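Local coordinates for protein CMP-sialic acid transporter 1 (Zea mays, PDB 6I1R) that binds cytidine-5'-monophosphate and probably carries CMP-sialic acid from the cytoplasm into the Golgi, as a member of the nucleotide-sugar transporter family, at residues 122-126 and 127-131; 178-181 and 182-186; 257-260 and 261-264; 296-299 and 300-304. The protein carries 5 engineered substitutions. All blocks are in the same frame, centred on the assembly; numbering follows the deposited sequence.

Contact 1 (122-126 and 127-131); sequences RKLSN and IQWMA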
loop_
_atom_site.group_PDB
_atom_site.type_symbol
_atom_site.label_atom_id
_atom_site.label_comp_id
_atom_site.label_asym_id
_atom_site.label_seq_id
_atom_site.Cartn_x
_atom_site.Cartn_y
_atom_site.Cartn_z
ATOM N N ARG B 122 -28.541 19.476 -20.733
ATOM C CA ARG B 122 -29.382 18.380 -21.224
ATOM C C ARG B 122 -30.565 18.174 -20.271
ATOM O O ARG B 122 -30.481 18.474 -19.075
ATOM C CB ARG B 122 -28.548 17.110 -21.425
ATOM C CG ARG B 122 -27.802 17.079 -22.752
ATOM C CD ARG B 122 -27.271 15.709 -23.138
ATOM N NE ARG B 122 -28.317 14.703 -23.281
ATOM C CZ ARG B 122 -28.105 13.443 -23.644
ATOM N NH1 ARG B 122 -26.895 13.055 -24.010
ATOM N NH2 ARG B 122 -29.101 12.575 -23.640
ATOM N N LYS B 123 -31.664 17.663 -20.831
ATOM C CA LYS B 123 -32.960 17.615 -20.148
ATOM C C LYS B 123 -33.148 16.260 -19.454
ATOM O O LYS B 123 -32.897 15.204 -20.041
ATOM C CB LYS B 123 -34.117 17.846 -21.127
ATOM C CG LYS B 123 -34.222 19.234 -21.752
ATOM C CD LYS B 123 -33.546 20.351 -20.979
ATOM C CE LYS B 123 -33.818 21.721 -21.561
ATOM N NZ LYS B 123 -33.019 22.772 -20.887
ATOM N N LEU B 124 -33.622 16.321 -18.210
ATOM C CA LEU B 124 -33.918 15.148 -17.396
ATOM C C LEU B 124 -35.348 15.266 -16.857
ATOM O O LEU B 124 -35.720 16.303 -16.300
ATOM C CB LEU B 124 -32.920 15.074 -16.237
ATOM C CG LEU B 124 -31.508 14.614 -16.596
ATOM C CD1 LEU B 124 -30.520 15.016 -15.510
ATOM C CD2 LEU B 124 -31.469 13.111 -16.829
ATOM N N SER B 125 -36.133 14.205 -17.012
ATOM C CA SER B 125 -37.448 14.129 -16.379
ATOM C C SER B 125 -37.278 14.057 -14.856
ATOM O O SER B 125 -36.154 13.979 -14.357
ATOM C CB SER B 125 -38.235 12.959 -16.910
ATOM O OG SER B 125 -37.457 11.773 -16.907
ATOM N N ASN B 126 -38.389 14.110 -14.123
ATOM C CA ASN B 126 -38.355 13.955 -12.666
ATOM C C ASN B 126 -38.094 12.483 -12.325
ATOM O O ASN B 126 -37.337 12.185 -11.400
ATOM C CB ASN B 126 -39.636 14.465 -11.997
ATOM C CG ASN B 126 -39.696 15.974 -11.876
ATOM O OD1 ASN B 126 -38.671 16.638 -11.742
ATOM N ND2 ASN B 126 -40.897 16.527 -11.910
ATOM N N ILE B 127 -38.726 11.578 -13.074
ATOM C CA ILE B 127 -38.498 10.133 -12.931
ATOM C C ILE B 127 -37.006 9.825 -13.116
ATOM O O ILE B 127 -36.455 8.973 -12.414
ATOM C CB ILE B 127 -39.377 9.318 -13.908
ATOM C CG1 ILE B 127 -39.209 7.808 -13.712
ATOM C CG2 ILE B 127 -39.122 9.703 -15.358
ATOM C CD1 ILE B 127 -39.443 7.337 -12.299
ATOM N N GLN B 128 -36.369 10.511 -14.065
ATOM C CA GLN B 128 -34.951 10.306 -14.352
ATOM C C GLN B 128 -34.111 10.861 -13.198
ATOM O O GLN B 128 -33.185 10.199 -12.738
ATOM C CB GLN B 128 -34.574 10.951 -15.688
ATOM C CG GLN B 128 -34.900 10.075 -16.891
ATOM C CD GLN B 128 -34.823 10.811 -18.206
ATOM O OE1 GLN B 128 -34.847 12.039 -18.262
ATOM N NE2 GLN B 128 -34.745 10.055 -19.289
ATOM N N TRP B 129 -34.447 12.061 -12.729
ATOM C CA TRP B 129 -33.744 12.670 -11.594
ATOM C C TRP B 129 -33.825 11.752 -10.368
ATOM O O TRP B 129 -32.846 11.597 -9.635
ATOM C CB TRP B 129 -34.294 14.070 -11.287
ATOM C CG TRP B 129 -33.462 15.169 -11.871
ATOM C CD1 TRP B 129 -33.782 15.992 -12.911
ATOM C CD2 TRP B 129 -32.140 15.548 -11.452
ATOM N NE1 TRP B 129 -32.756 16.864 -13.162
ATOM C CE2 TRP B 129 -31.734 16.615 -12.283
ATOM C CE3 TRP B 129 -31.266 15.093 -10.457
ATOM C CZ2 TRP B 129 -30.491 17.230 -12.143
ATOM C CZ3 TRP B 129 -30.038 15.703 -10.320
ATOM C CH2 TRP B 129 -29.660 16.758 -11.153
ATOM N N MET B 130 -34.988 11.146 -10.163
ATOM C CA MET B 130 -35.194 10.245 -9.037
ATOM C C MET B 130 -34.368 8.965 -9.231
ATOM O O MET B 130 -33.942 8.354 -8.251
ATOM C CB MET B 130 -36.681 9.911 -8.882
ATOM C CG MET B 130 -37.461 11.035 -8.217
ATOM S SD MET B 130 -39.158 11.213 -8.813
ATOM C CE MET B 130 -39.774 9.562 -8.513
ATOM N N ALA B 131 -34.123 8.581 -10.484
ATOM C CA ALA B 131 -33.288 7.415 -10.794
ATOM C C ALA B 131 -31.816 7.720 -10.486
ATOM O O ALA B 131 -31.122 6.889 -9.894
ATOM C CB ALA B 131 -33.476 7.012 -12.238
#
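L124 and W129 meet at about a right angle where the chain enters helix 126-143. The L124 methyl CD1 stands over one face of the indole, displaced toward its rim and 4.0 Å from the centroid of the five-membered ring of W129, a CH-pi contact. Nearer the backbone, L124 CB lies 3.6 Å from W129 CD1, while the other methyl, CD2, turns toward the Q128 carboxamide. With L124 CG beside its own backbone N (chi1 -75°), the two branches divide between these neighbours. N126, the first helical residue, takes part mainly through its backbone: its O accepts from M130 N at 2.9 Å. Just before it, S125 is the N-cap and forms a capping box with Q128. S125 N donates to Q128 OE1 at 2.8 Å, almost straight at 164°, and S125 OG accepts from Q128 N at 3.3 Å with a more bent geometry. The first bond holds the Q128 carboxamide against the cap, the second takes up the Q128 backbone N-H, and both satisfy amides that the first turn would otherwise leave without helical partners. S125 O, which lies at the edge of the W129 ring, accepts from W129 N at 3.0 Å. Around this helix start, W129 packs on I114 and R117 of helix 108-118, L124 reaches I260 of helix 259-279, and L124 and Q128 rest on Y303 of helix 287-304.

Contact 2 (178-181 and 182-186); sequences VYTE and YLMKK
Y179 and Y182, three residues apart on helix 160-186, lie side by side and point the same way. Their planes are inclined at 50° with centroids 5.1 Å apart, so the rings meet obliquely. Y182 CD2 comes over one face of the Y179 ring near its rim, 3.5 Å from Y179 CE1. L183 adds a second apolar contact, its CD2 lying 3.7 Å from Y179 CE2. Swinging Y179 CG opposite its backbone N (chi1 -166°) places the ring beside the carbonyl carbon, where both partners meet it. The backbone follows the regular alpha-helical pattern: Y182, L183, M184 and K185 donate to V178, Y179, T180 and E181, with M184 N 3.0 Å from T180 O. Charged groups occupy another side. E181 and K185 cross obliquely, the aliphatic part of K185 running past the acid, and E181 OE2 and K185 NZ form a long salt bridge at 4.0 Å. Each has a stronger partner outside the pair: E181 OE1 accepts from N259 N, and K185 NZ bonds to K255 O. The side chain of T180, whose hydroxyl bonds to A176 O, lies about 8 Å from the bound CMP. The buried E181 carboxylate thus meets the start of helix 259-279, where the helix N terminus and K185 would probably favour its ionised form, although S257 O and the acid D258 close by would weigh against it.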
loop_
_atom_site.group_PDB
_atom_site.type_symbol
_atom_site.label_atom_id
_atom_site.label_comp_id
_atom_site.label_asym_id
_atom_site.label_seq_id
_atom_site.Cartn_x
_atom_site.Cartn_y
_atom_site.Cartn_z
ATOM N N VAL B 178 -17.819 15.566 -17.486
ATOM C CA VAL B 178 -18.803 16.375 -18.213
ATOM C C VAL B 178 -18.071 17.265 -19.227
ATOM O O VAL B 178 -18.564 17.442 -20.342
ATOM C CB VAL B 178 -19.708 17.186 -17.262
ATOM C CG1 VAL B 178 -20.080 18.554 -17.821
ATOM C CG2 VAL B 178 -20.965 16.406 -16.900
ATOM N N TYR B 179 -16.911 17.808 -18.866
ATOM C CA TYR B 179 -16.192 18.663 -19.807
ATOM C C TYR B 179 -15.674 17.830 -20.986
ATOM O O TYR B 179 -15.658 18.312 -22.116
ATOM C CB TYR B 179 -15.039 19.421 -19.148
ATOM C CG TYR B 179 -14.514 20.539 -20.013
ATOM C CD1 TYR B 179 -15.208 21.733 -20.121
ATOM C CD2 TYR B 179 -13.358 20.391 -20.764
ATOM C CE1 TYR B 179 -14.754 22.765 -20.927
ATOM C CE2 TYR B 179 -12.892 21.411 -21.577
ATOM C CZ TYR B 179 -13.592 22.603 -21.658
ATOM O OH TYR B 179 -13.145 23.618 -22.454
ATOM N N THR B 180 -15.257 16.594 -20.721
ATOM C CA THR B 180 -14.792 15.699 -21.782
ATOM C C THR B 180 -15.915 15.509 -22.811
ATOM O O THR B 180 -15.700 15.705 -24.008
ATOM C CB THR B 180 -14.294 14.367 -21.204
ATOM O OG1 THR B 180 -13.231 14.657 -20.295
ATOM C CG2 THR B 180 -13.806 13.402 -22.263
ATOM N N GLU B 181 -17.107 15.152 -22.335
ATOM C CA GLU B 181 -18.276 14.976 -23.207
ATOM C C GLU B 181 -18.473 16.232 -24.064
ATOM O O GLU B 181 -18.713 16.137 -25.271
ATOM C CB GLU B 181 -19.535 14.693 -22.385
ATOM C CG GLU B 181 -20.788 14.536 -23.231
ATOM C CD GLU B 181 -21.929 13.781 -22.572
ATOM O OE1 GLU B 181 -21.807 13.439 -21.378
ATOM O OE2 GLU B 181 -22.945 13.541 -23.253
ATOM N N TYR B 182 -18.377 17.397 -23.427
ATOM C CA TYR B 182 -18.476 18.668 -24.140
ATOM C C TYR B 182 -17.490 18.660 -25.316
ATOM O O TYR B 182 -17.891 18.909 -26.451
ATOM C CB TYR B 182 -18.248 19.845 -23.186
ATOM C CG TYR B 182 -17.869 21.144 -23.852
ATOM C CD1 TYR B 182 -18.782 21.848 -24.620
ATOM C CD2 TYR B 182 -16.598 21.676 -23.711
ATOM C CE1 TYR B 182 -18.443 23.043 -25.234
ATOM C CE2 TYR B 182 -16.242 22.870 -24.317
ATOM C CZ TYR B 182 -17.167 23.556 -25.083
ATOM O OH TYR B 182 -16.827 24.732 -25.687
ATOM N N LEU B 183 -16.227 18.333 -25.045
ATOM C CA LEU B 183 -15.176 18.378 -26.071
ATOM C C LEU B 183 -15.508 17.423 -27.227
ATOM O O LEU B 183 -15.403 17.814 -28.389
ATOM C CB LEU B 183 -13.819 18.029 -25.448
ATOM C CG LEU B 183 -13.218 19.076 -24.509
ATOM C CD1 LEU B 183 -11.845 18.639 -24.023
ATOM C CD2 LEU B 183 -13.131 20.440 -25.179
ATOM N N MET B 184 -15.901 16.189 -26.920
ATOM C CA MET B 184 -16.184 15.202 -27.973
ATOM C C MET B 184 -17.340 15.706 -28.849
ATOM O O MET B 184 -17.269 15.645 -30.078
ATOM C CB MET B 184 -16.570 13.833 -27.400
ATOM C CG MET B 184 -15.657 13.315 -26.302
ATOM S SD MET B 184 -13.895 13.541 -26.641
ATOM C CE MET B 184 -13.603 12.148 -27.730
ATOM N N LYS B 185 -18.390 16.215 -28.205
ATOM C CA LYS B 185 -19.650 16.526 -28.888
ATOM C C LYS B 185 -19.631 17.944 -29.476
ATOM O O LYS B 185 -20.504 18.269 -30.284
ATOM C CB LYS B 185 -20.835 16.362 -27.929
ATOM C CG LYS B 185 -21.284 14.925 -27.698
ATOM C CD LYS B 185 -22.311 14.784 -26.595
ATOM C CE LYS B 185 -22.534 13.350 -26.168
ATOM N NZ LYS B 185 -23.447 12.624 -27.081
ATOM N N LYS B 186 -18.666 18.786 -29.100
ATOM C CA LYS B 186 -18.616 20.153 -29.640
ATOM C C LYS B 186 -18.041 20.138 -31.064
ATOM O O LYS B 186 -18.131 21.146 -31.767
ATOM C CB LYS B 186 -17.806 21.091 -28.736
ATOM C CG LYS B 186 -16.289 21.030 -28.894
ATOM C CD LYS B 186 -15.563 22.249 -28.359
ATOM C CE LYS B 186 -15.951 23.529 -29.071
ATOM N NZ LYS B 186 -14.788 24.428 -29.265
#

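Contact 3 (257-260 and 261-264); sequences SDNI and VKVY
Y264 runs alongside I260, one turn further along helix 259-279, and its ring is met step by step. Its CB lies 3.5 Å from I260 O, the carbonyl that also accepts from Y264 N. CG stays beside that oxygen, and at CD2 the ring turns its edge to it, I260 O lying in the ring plane 3.2 Å from Y264 CD2. The same CD2 and the next atom, CE2, touch the I260 branch methyl, with I260 CG2 3.8 Å from Y264 CD2. At the tip, the hydroxyl OH is hydrogen-bonded to S299 O of helix 287-304, while the ring meets F304 edge-to-face. This is the first stretch of a helix whose N-cap is D258, as the cap bond makes plain: D258 OD1 accepts from V261 N at 2.9 Å, the N-H coming in nearly along the C-O axis. D258 CG is folded between its backbone N and carbonyl carbon (chi1 51°), which brings the carboxylate back over the first turn; OD2 forms a long, weak ion pair with R122. D258 O itself receives only weak bonds, from V261 N and K262 N. V261 CG2 fills the angle between the cap and S257, 3.5 Å from S257 OG. On another side N259 and K262 lie side by side and point the same way, N259 OD1 approaching K262 CD at 3.7 Å, while N259 ND2 is held by G177 O. The K262 side chain is about 9 Å from the bound CMP.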
loop_
_atom_site.group_PDB
_atom_site.type_symbol
_atom_site.label_atom_id
_atom_site.label_comp_id
_atom_site.label_asym_id
_atom_site.label_seq_id
_atom_site.Cartn_x
_atom_site.Cartn_y
_atom_site.Cartn_z
ATOM N N SER B 257 -22.451 8.764 -26.697
ATOM C CA SER B 257 -23.413 8.518 -25.627
ATOM C C SER B 257 -23.399 9.694 -24.643
ATOM O O SER B 257 -23.344 10.837 -25.076
ATOM C CB SER B 257 -23.139 7.200 -24.956
ATOM O OG SER B 257 -24.241 6.815 -24.151
ATOM N N ASP B 258 -23.468 9.421 -23.340
ATOM C CA ASP B 258 -23.446 10.483 -22.339
ATOM C C ASP B 258 -22.860 9.954 -21.025
ATOM O O ASP B 258 -22.728 8.746 -20.832
ATOM C CB ASP B 258 -24.845 11.063 -22.115
ATOM C CG ASP B 258 -25.914 10.020 -21.847
ATOM O OD1 ASP B 258 -25.679 9.146 -20.988
ATOM O OD2 ASP B 258 -26.978 10.094 -22.496
ATOM N N ASN B 259 -22.552 10.894 -20.131
ATOM C CA ASN B 259 -21.944 10.621 -18.821
ATOM C C ASN B 259 -22.847 9.735 -17.957
ATOM O O ASN B 259 -22.350 8.980 -17.122
ATOM C CB ASN B 259 -21.650 11.909 -18.044
ATOM C CG ASN B 259 -20.180 12.258 -18.016
ATOM O OD1 ASN B 259 -19.400 11.621 -17.312
ATOM N ND2 ASN B 259 -19.797 13.277 -18.768
ATOM N N ILE B 260 -24.160 9.845 -18.127
ATOM C CA ILE B 260 -25.073 9.123 -17.252
ATOM C C ILE B 260 -25.012 7.627 -17.591
ATOM O O ILE B 260 -25.075 6.794 -16.687
ATOM C CB ILE B 260 -26.497 9.713 -17.319
ATOM C CG1 ILE B 260 -26.509 11.159 -16.812
ATOM C CG2 ILE B 260 -27.479 8.838 -16.553
ATOM C CD1 ILE B 260 -27.760 11.930 -17.146
ATOM N N VAL B 261 -24.850 7.285 -18.868
ATOM C CA VAL B 261 -24.626 5.885 -19.251
ATOM C C VAL B 261 -23.293 5.413 -18.651
ATOM O O VAL B 261 -23.189 4.276 -18.188
ATOM C CB VAL B 261 -24.665 5.686 -20.780
ATOM C CG1 VAL B 261 -24.158 4.310 -21.191
ATOM C CG2 VAL B 261 -26.058 5.920 -21.344
ATOM N N LYS B 262 -22.281 6.279 -18.662
ATOM C CA LYS B 262 -20.995 5.953 -18.045
ATOM C C LYS B 262 -21.228 5.572 -16.577
ATOM O O LYS B 262 -20.912 4.456 -16.178
ATOM C CB LYS B 262 -20.011 7.121 -18.169
ATOM C CG LYS B 262 -18.674 6.946 -17.454
ATOM C CD LYS B 262 -17.881 8.241 -17.391
ATOM C CE LYS B 262 -16.869 8.361 -16.266
ATOM N NZ LYS B 262 -17.149 7.494 -15.096
ATOM N N VAL B 263 -21.813 6.483 -15.799
ATOM C CA VAL B 263 -21.905 6.299 -14.339
ATOM C C VAL B 263 -22.850 5.135 -14.003
ATOM O O VAL B 263 -22.746 4.576 -12.914
ATOM C CB VAL B 263 -22.313 7.589 -13.598
ATOM C CG1 VAL B 263 -21.267 8.683 -13.753
ATOM C CG2 VAL B 263 -23.686 8.097 -14.007
ATOM N N TYR B 264 -23.764 4.766 -14.901
ATOM C CA TYR B 264 -24.551 3.545 -14.686
ATOM C C TYR B 264 -23.650 2.318 -14.891
ATOM O O TYR B 264 -23.748 1.355 -14.137
ATOM C CB TYR B 264 -25.800 3.515 -15.575
ATOM C CG TYR B 264 -27.049 4.041 -14.910
ATOM C CD1 TYR B 264 -27.862 3.209 -14.156
ATOM C CD2 TYR B 264 -27.417 5.371 -15.021
ATOM C CE1 TYR B 264 -29.008 3.682 -13.537
ATOM C CE2 TYR B 264 -28.560 5.862 -14.409
ATOM C CZ TYR B 264 -29.359 5.014 -13.663
ATOM O OH TYR B 264 -30.483 5.497 -13.058
#

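Contact 4 (296-299 and 300-304); sequences CIIS and LQMYF
I298 and M302, one turn apart near the end of helix 287-304, carry the side-chain part of this contact. They cross at a slant, and the branch methyl I298 CG2 touches M302 SD at 3.9 Å. Next along the chain from the sulfur, M302 CG lies 3.3 Å from I298 O, so the thioether chain covers the carbonyl that accepts from M302 N. That backbone bond is nearly linear, 2.9 Å from M302 N to I298 O at 174°. Q301 is the neighbouring example: its extended chain leaves along I297, with Q301 CG 3.5 Å from I297 O, and its N donates to the same carbonyl. L300 N bonds to C296 O at 2.8 Å. The next bond in the series, from Y303 N to S299 O, is weak at 3.3 Å. In the outer shell, S299 turns its hydroxyl opposite its backbone N (chi1 -179°) and hydrogen-bonds to A131 O of helix 126-143, M302 packs on L134 of the same helix, and C296 rests on M268 and L271 of helix 259-279. The chemistry is mixed on the surface, where I297 and I298 may face lipid in this predicted transmembrane helix beside the polar Q301, whereas the buried S299 turns its hydroxyl to a carbonyl of an adjoining helix.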
loop_
_atom_site.group_PDB
_atom_site.type_symbol
_atom_site.label_atom_id
_atom_site.label_comp_id
_atom_site.label_asym_id
_atom_site.label_seq_id
_atom_site.Cartn_x
_atom_site.Cartn_y
_atom_site.Cartn_z
ATOM N N CYS B 296 -30.619 -0.461 -7.340
ATOM C CA CYS B 296 -29.891 -0.105 -8.555
ATOM C C CYS B 296 -30.591 -0.682 -9.794
ATOM O O CYS B 296 -30.742 0.025 -10.789
ATOM C CB CYS B 296 -28.438 -0.560 -8.470
ATOM S SG CYS B 296 -27.410 0.548 -7.470
ATOM N N ILE B 297 -31.026 -1.940 -9.738
ATOM C CA ILE B 297 -31.771 -2.544 -10.854
ATOM C C ILE B 297 -33.021 -1.699 -11.140
ATOM O O ILE B 297 -33.353 -1.454 -12.300
ATOM C CB ILE B 297 -32.122 -4.020 -10.565
ATOM C CG1 ILE B 297 -30.885 -4.918 -10.664
ATOM C CG2 ILE B 297 -33.239 -4.507 -11.480
ATOM C CD1 ILE B 297 -31.109 -6.340 -10.197
ATOM N N ILE B 298 -33.704 -1.259 -10.086
ATOM C CA ILE B 298 -34.908 -0.433 -10.236
ATOM C C ILE B 298 -34.501 0.960 -10.735
ATOM O O ILE B 298 -35.196 1.539 -11.567
ATOM C CB ILE B 298 -35.718 -0.389 -8.922
ATOM C CG1 ILE B 298 -36.561 -1.657 -8.758
ATOM C CG2 ILE B 298 -36.573 0.870 -8.835
ATOM C CD1 ILE B 298 -37.112 -1.865 -7.367
ATOM N N SER B 299 -33.387 1.493 -10.238
ATOM C CA SER B 299 -32.871 2.774 -10.729
ATOM C C SER B 299 -32.535 2.679 -12.225
ATOM O O SER B 299 -32.663 3.667 -12.951
ATOM C CB SER B 299 -31.674 3.229 -9.935
ATOM O OG SER B 299 -31.210 4.485 -10.406
ATOM N N LEU B 300 -32.098 1.505 -12.676
ATOM C CA LEU B 300 -31.794 1.291 -14.094
ATOM C C LEU B 300 -33.092 1.385 -14.904
ATOM O O LEU B 300 -33.188 2.160 -15.857
ATOM C CB LEU B 300 -31.130 -0.079 -14.275
ATOM C CG LEU B 300 -30.464 -0.318 -15.630
ATOM C CD1 LEU B 300 -28.994 0.074 -15.595
ATOM C CD2 LEU B 300 -30.608 -1.771 -16.058
ATOM N N GLN B 301 -34.086 0.603 -14.496
ATOM C CA GLN B 301 -35.371 0.549 -15.187
ATOM C C GLN B 301 -35.961 1.963 -15.281
ATOM O O GLN B 301 -36.304 2.416 -16.368
ATOM C CB GLN B 301 -36.314 -0.420 -14.471
ATOM C CG GLN B 301 -35.906 -1.880 -14.623
ATOM C CD GLN B 301 -36.848 -2.827 -13.921
ATOM O OE1 GLN B 301 -37.357 -2.543 -12.839
ATOM N NE2 GLN B 301 -37.082 -3.974 -14.536
ATOM N N MET B 302 -36.040 2.663 -14.153
ATOM C CA MET B 302 -36.616 4.014 -14.111
ATOM C C MET B 302 -35.993 4.894 -15.201
ATOM O O MET B 302 -36.712 5.541 -15.961
ATOM C CB MET B 302 -36.387 4.678 -12.749
ATOM C CG MET B 302 -37.276 4.120 -11.665
ATOM S SD MET B 302 -36.770 4.545 -9.989
ATOM C CE MET B 302 -36.937 6.329 -10.013
ATOM N N TYR B 303 -34.665 4.909 -15.278
ATOM C CA TYR B 303 -33.970 5.858 -16.144
ATOM C C TYR B 303 -34.064 5.434 -17.616
ATOM O O TYR B 303 -34.196 6.293 -18.490
ATOM C CB TYR B 303 -32.502 6.005 -15.742
ATOM C CG TYR B 303 -31.766 7.042 -16.550
ATOM C CD1 TYR B 303 -31.186 6.721 -17.766
ATOM C CD2 TYR B 303 -31.687 8.358 -16.123
ATOM C CE1 TYR B 303 -30.529 7.674 -18.528
ATOM C CE2 TYR B 303 -31.031 9.323 -16.870
ATOM C CZ TYR B 303 -30.450 8.979 -18.078
ATOM O OH TYR B 303 -29.801 9.922 -18.821
ATOM N N PHE B 304 -33.968 4.134 -17.890
ATOM C CA PHE B 304 -33.790 3.642 -19.263
ATOM C C PHE B 304 -35.099 3.081 -19.833
ATOM O O PHE B 304 -35.256 3.027 -21.054
ATOM C CB PHE B 304 -32.690 2.578 -19.307
ATOM C CG PHE B 304 -31.307 3.100 -19.014
ATOM C CD1 PHE B 304 -30.592 3.793 -19.979
ATOM C CD2 PHE B 304 -30.720 2.903 -17.774
ATOM C CE1 PHE B 304 -29.319 4.275 -19.708
ATOM C CE2 PHE B 304 -29.448 3.385 -17.506
ATOM C CZ PHE B 304 -28.749 4.070 -18.472
#

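In the fold
Followed from the N terminus, the four contacts come in series, each local, between residues three to five apart, and none nests in or crosses another. Contact 1 closes the loop after helix 108-118 onto the start of helix 126-143. Contact 2 lies near the C-terminal end of helix 160-186, contact 3 opens helix 259-279 and contact 4 occupies the last turns of helix 287-304. Contact 3 touches all the others, its helix start lying against contact 2 on one hand and contacts 1 and 4 on the other. Contacts 2 and 4 stay apart, their nearest atoms about 9 Å from each other, so contacts 1 and 3 bridge these two helix ends.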